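Local coordinates for fatty acid-binding protein homolog 8 (Caenorhabditis elegans, PDB 6C1Z) that carries unsaturated fatty acids such as oleic acid from lysosomes into the nucleus, where it activates transcription of genes promoting longevity and mitochondrial beta oxidation, at residues 19-27 with 123-131. Sequence-based numbering, arbitrary orientation.
Sequences NFEEYLKEI and TYQSGSVIC. With SO4 (sulfate ion), chain C.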
loop_
_atom_site.group_PDB
_atom_site.type_symbol
_atom_site.label_atom_id
_atom_site.label_comp_id
_atom_site.label_asym_id
_atom_site.label_seq_id
_atom_site.Cartn_x
_atom_site.Cartn_y
_atom_site.Cartn_z
ATOM N N ASN A 19 8.069 -0.515 11.627
ATOM C CA ASN A 19 8.809 -1.420 10.746
ATOM C C ASN A 19 8.750 -1.027 9.268
ATOM O O ASN A 19 9.032 -1.861 8.390
ATOM C CB ASN A 19 8.370 -2.880 10.929
ATOM C CG ASN A 19 8.972 -3.518 12.144
ATOM O OD1 ASN A 19 9.773 -2.914 12.853
ATOM N ND2 ASN A 19 8.581 -4.754 12.402
ATOM N N PHE A 20 8.422 0.218 8.921
ATOM C CA PHE A 20 8.376 0.569 7.501
ATOM C C PHE A 20 9.765 0.556 6.872
ATOM O O PHE A 20 9.953 -0.012 5.789
ATOM C CB PHE A 20 7.681 1.917 7.285
ATOM C CG PHE A 20 7.508 2.298 5.837
ATOM C CD1 PHE A 20 6.995 1.402 4.907
ATOM C CD2 PHE A 20 7.836 3.560 5.406
ATOM C CE1 PHE A 20 6.812 1.769 3.588
ATOM C CE2 PHE A 20 7.662 3.928 4.080
ATOM C CZ PHE A 20 7.153 3.029 3.176
ATOM N N GLU A 21 10.749 1.199 7.514
ATOM C CA GLU A 21 12.102 1.187 6.973
ATOM C C GLU A 21 12.628 -0.239 6.855
ATOM O O GLU A 21 13.292 -0.581 5.866
ATOM C CB GLU A 21 13.018 2.052 7.845
ATOM C CG GLU A 21 14.442 2.197 7.312
ATOM C CD GLU A 21 15.317 3.133 8.141
ATOM O OE1 GLU A 21 14.775 3.909 8.957
ATOM O OE2 GLU A 21 16.551 3.090 7.968
ATOM N N GLU A 22 12.329 -1.090 7.853
ATOM C CA GLU A 22 12.748 -2.496 7.832
ATOM C C GLU A 22 12.068 -3.259 6.702
ATOM O O GLU A 22 12.699 -4.112 6.059
ATOM C CB GLU A 22 12.442 -3.143 9.179
ATOM C CG GLU A 22 13.334 -2.677 10.319
ATOM C CD GLU A 22 14.793 -3.072 10.134
ATOM O OE1 GLU A 22 15.070 -4.038 9.386
ATOM O OE2 GLU A 22 15.664 -2.409 10.738
ATOM N N TYR A 23 10.795 -2.969 6.445
ATOM C CA TYR A 23 10.106 -3.547 5.296
ATOM C C TYR A 23 10.767 -3.136 3.980
ATOM O O TYR A 23 11.003 -3.970 3.096
ATOM C CB TYR A 23 8.608 -3.169 5.321
ATOM C CG TYR A 23 7.968 -3.415 3.993
ATOM C CD1 TYR A 23 7.558 -4.682 3.617
ATOM C CD2 TYR A 23 7.823 -2.378 3.087
ATOM C CE1 TYR A 23 7.011 -4.906 2.370
ATOM C CE2 TYR A 23 7.296 -2.586 1.836
ATOM C CZ TYR A 23 6.914 -3.865 1.469
ATOM O OH TYR A 23 6.398 -4.054 0.211
ATOM N N LEU A 24 11.075 -1.858 3.832
ATOM C CA LEU A 24 11.744 -1.407 2.617
ATOM C C LEU A 24 13.104 -2.076 2.453
ATOM O O LEU A 24 13.486 -2.463 1.335
ATOM C CB LEU A 24 11.875 0.111 2.641
ATOM C CG LEU A 24 10.559 0.886 2.557
ATOM C CD1 LEU A 24 10.827 2.400 2.602
ATOM C CD2 LEU A 24 9.758 0.533 1.310
ATOM N N LYS A 25 13.855 -2.230 3.550
ATOM C CA LYS A 25 15.125 -2.939 3.467
ATOM C C LYS A 25 14.905 -4.365 2.992
ATOM O O LYS A 25 15.633 -4.867 2.131
ATOM C CB LYS A 25 15.826 -2.932 4.828
ATOM C CG LYS A 25 17.208 -3.585 4.853
ATOM C CD LYS A 25 17.838 -3.424 6.221
ATOM C CE LYS A 25 19.161 -4.141 6.337
ATOM N NZ LYS A 25 19.646 -4.094 7.745
ATOM N N GLU A 26 13.889 -5.035 3.539
ATOM C CA GLU A 26 13.642 -6.427 3.194
ATOM C C GLU A 26 13.348 -6.587 1.707
ATOM O O GLU A 26 13.780 -7.567 1.089
ATOM C CB GLU A 26 12.491 -6.955 4.057
ATOM C CG GLU A 26 12.051 -8.381 3.775
ATOM C CD GLU A 26 13.053 -9.399 4.249
ATOM O OE1 GLU A 26 13.989 -9.035 4.993
ATOM O OE2 GLU A 26 12.904 -10.583 3.883
ATOM N N ILE A 27 12.628 -5.635 1.099
ATOM C CA ILE A 27 12.266 -5.763 -0.313
ATOM C C ILE A 27 13.351 -5.239 -1.247
ATOM O O ILE A 27 13.197 -5.313 -2.478
ATOM C CB ILE A 27 10.901 -5.156 -0.681
ATOM C CG1 ILE A 27 10.918 -3.635 -0.505
ATOM C CG2 ILE A 27 9.779 -5.780 0.154
ATOM C CD1 ILE A 27 9.770 -2.935 -1.194
ATOM N N THR A 123 -1.082 -3.139 6.546
ATOM C CA THR A 123 0.135 -3.896 6.760
ATOM C C THR A 123 0.812 -4.117 5.419
ATOM O O THR A 123 0.142 -4.362 4.416
ATOM C CB THR A 123 -0.116 -5.250 7.462
ATOM O OG1 THR A 123 -1.123 -5.994 6.761
ATOM C CG2 THR A 123 -0.550 -5.041 8.905
ATOM N N TYR A 124 2.135 -4.034 5.424
ATOM C CA TYR A 124 2.951 -4.422 4.286
ATOM C C TYR A 124 3.846 -5.551 4.760
ATOM O O TYR A 124 4.632 -5.384 5.697
ATOM C CB TYR A 124 3.825 -3.273 3.764
ATOM C CG TYR A 124 3.212 -1.894 3.702
ATOM C CD1 TYR A 124 1.868 -1.716 3.405
ATOM C CD2 TYR A 124 3.992 -0.770 3.925
ATOM C CE1 TYR A 124 1.319 -0.455 3.352
ATOM C CE2 TYR A 124 3.443 0.492 3.865
ATOM C CZ TYR A 124 2.109 0.626 3.580
ATOM O OH TYR A 124 1.572 1.902 3.539
ATOM N N GLN A 125 3.705 -6.708 4.125
ATOM C CA GLN A 125 4.417 -7.910 4.522
ATOM C C GLN A 125 5.298 -8.399 3.387
ATOM O O GLN A 125 4.833 -8.500 2.248
ATOM C CB GLN A 125 3.353 -8.940 4.863
ATOM C CG GLN A 125 3.778 -10.389 4.888
ATOM C CD GLN A 125 2.590 -11.311 5.115
ATOM O OE1 GLN A 125 1.848 -11.159 6.082
ATOM N NE2 GLN A 125 2.388 -12.241 4.203
ATOM N N SER A 126 6.557 -8.694 3.701
ATOM C CA SER A 126 7.439 -9.427 2.794
ATOM C C SER A 126 8.448 -10.203 3.621
ATOM O O SER A 126 8.995 -9.679 4.594
ATOM C CB SER A 126 8.190 -8.481 1.842
ATOM O OG SER A 126 8.951 -9.209 0.909
ATOM N N GLY A 127 8.644 -11.472 3.267
ATOM C CA GLY A 127 9.595 -12.308 3.989
ATOM C C GLY A 127 9.255 -12.353 5.463
ATOM O O GLY A 127 8.103 -12.558 5.847
ATOM N N SER A 128 10.244 -12.065 6.301
ATOM C CA SER A 128 10.071 -12.103 7.743
ATOM C C SER A 128 9.546 -10.796 8.323
ATOM O O SER A 128 9.455 -10.673 9.545
ATOM C CB SER A 128 11.404 -12.432 8.408
ATOM O OG SER A 128 12.338 -11.408 8.136
ATOM N N VAL A 129 9.212 -9.803 7.495
ATOM C CA VAL A 129 8.895 -8.473 7.997
ATOM C C VAL A 129 7.438 -8.117 7.730
ATOM O O VAL A 129 6.951 -8.239 6.601
ATOM C CB VAL A 129 9.820 -7.394 7.413
ATOM C CG1 VAL A 129 9.458 -6.003 8.006
ATOM C CG2 VAL A 129 11.266 -7.750 7.680
ATOM N N ILE A 130 6.757 -7.644 8.769
ATOM C CA ILE A 130 5.473 -6.968 8.634
ATOM C C ILE A 130 5.611 -5.539 9.134
ATOM O O ILE A 130 6.035 -5.309 10.273
ATOM C CB ILE A 130 4.358 -7.695 9.398
ATOM C CG1 ILE A 130 4.082 -9.048 8.758
ATOM C CG2 ILE A 130 3.075 -6.861 9.385
ATOM C CD1 ILE A 130 3.149 -9.897 9.549
ATOM N N CYS A 131 5.225 -4.596 8.288
ATOM C CA CYS A 131 5.125 -3.179 8.624
ATOM C C CYS A 131 3.662 -2.875 8.925
ATOM O O CYS A 131 2.776 -3.370 8.232
ATOM C CB CYS A 131 5.612 -2.303 7.444
ATOM S SG CYS A 131 5.024 -0.590 7.454
HETATM S S SO4 C . 9.191 3.280 10.748
HETATM O O1 SO4 C . 8.923 4.657 10.346
HETATM O O2 SO4 C . 7.942 2.529 10.580
HETATM O O3 SO4 C . 10.276 2.722 9.963
HETATM O O4 SO4 C . 9.551 3.315 12.169
HETATM O O HOH W 1 11.023 -11.042 1.001
#
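Tyr23 lays one face of its ring on the CB of Tyr124, a CH-pi contact with CB 3.8 Å from the ring centroid and almost on the ring normal. Its CG lies anti to the backbone N (chi1 164°), which swings the flat ring off helix 20-27 and over the last two strands of the barrel, where CE1 also touches CB of Ser126. Tyrosine suits this place: the ring fills the buried layer and its OH is hydrogen-bonded to Ser109 OG. Tyr124 presents its ring edge, CE2 lying 3.6 Å from Phe20 CE1, in an oblique pair. Compact Cys131 fits where the helix begins, its SG 3.5 Å from Phe20 CA. The two methyls of branched Val129 meet successive helical turns, CG1 at the backbone of Tyr23 and CG2 at CB of Glu26.

Toward solvent the grip is looser. ND2 of Asn19 bonds weakly to O of Ile130. A water donates weakly to Glu26 OE2 and reaches inward to buried Ser126 OG, itself also hydrogen-bonded to Ser108 O. Gly127, without a side chain, easily takes positive phi in this type II' turn and lets Glu26 OE2 approach its CA.

The first helix of the helix-turn-helix lid of the fatty acid-binding fold thus has one weak direct hydrogen bond to this hairpin; the contact rests on burying apolar and aromatic surface.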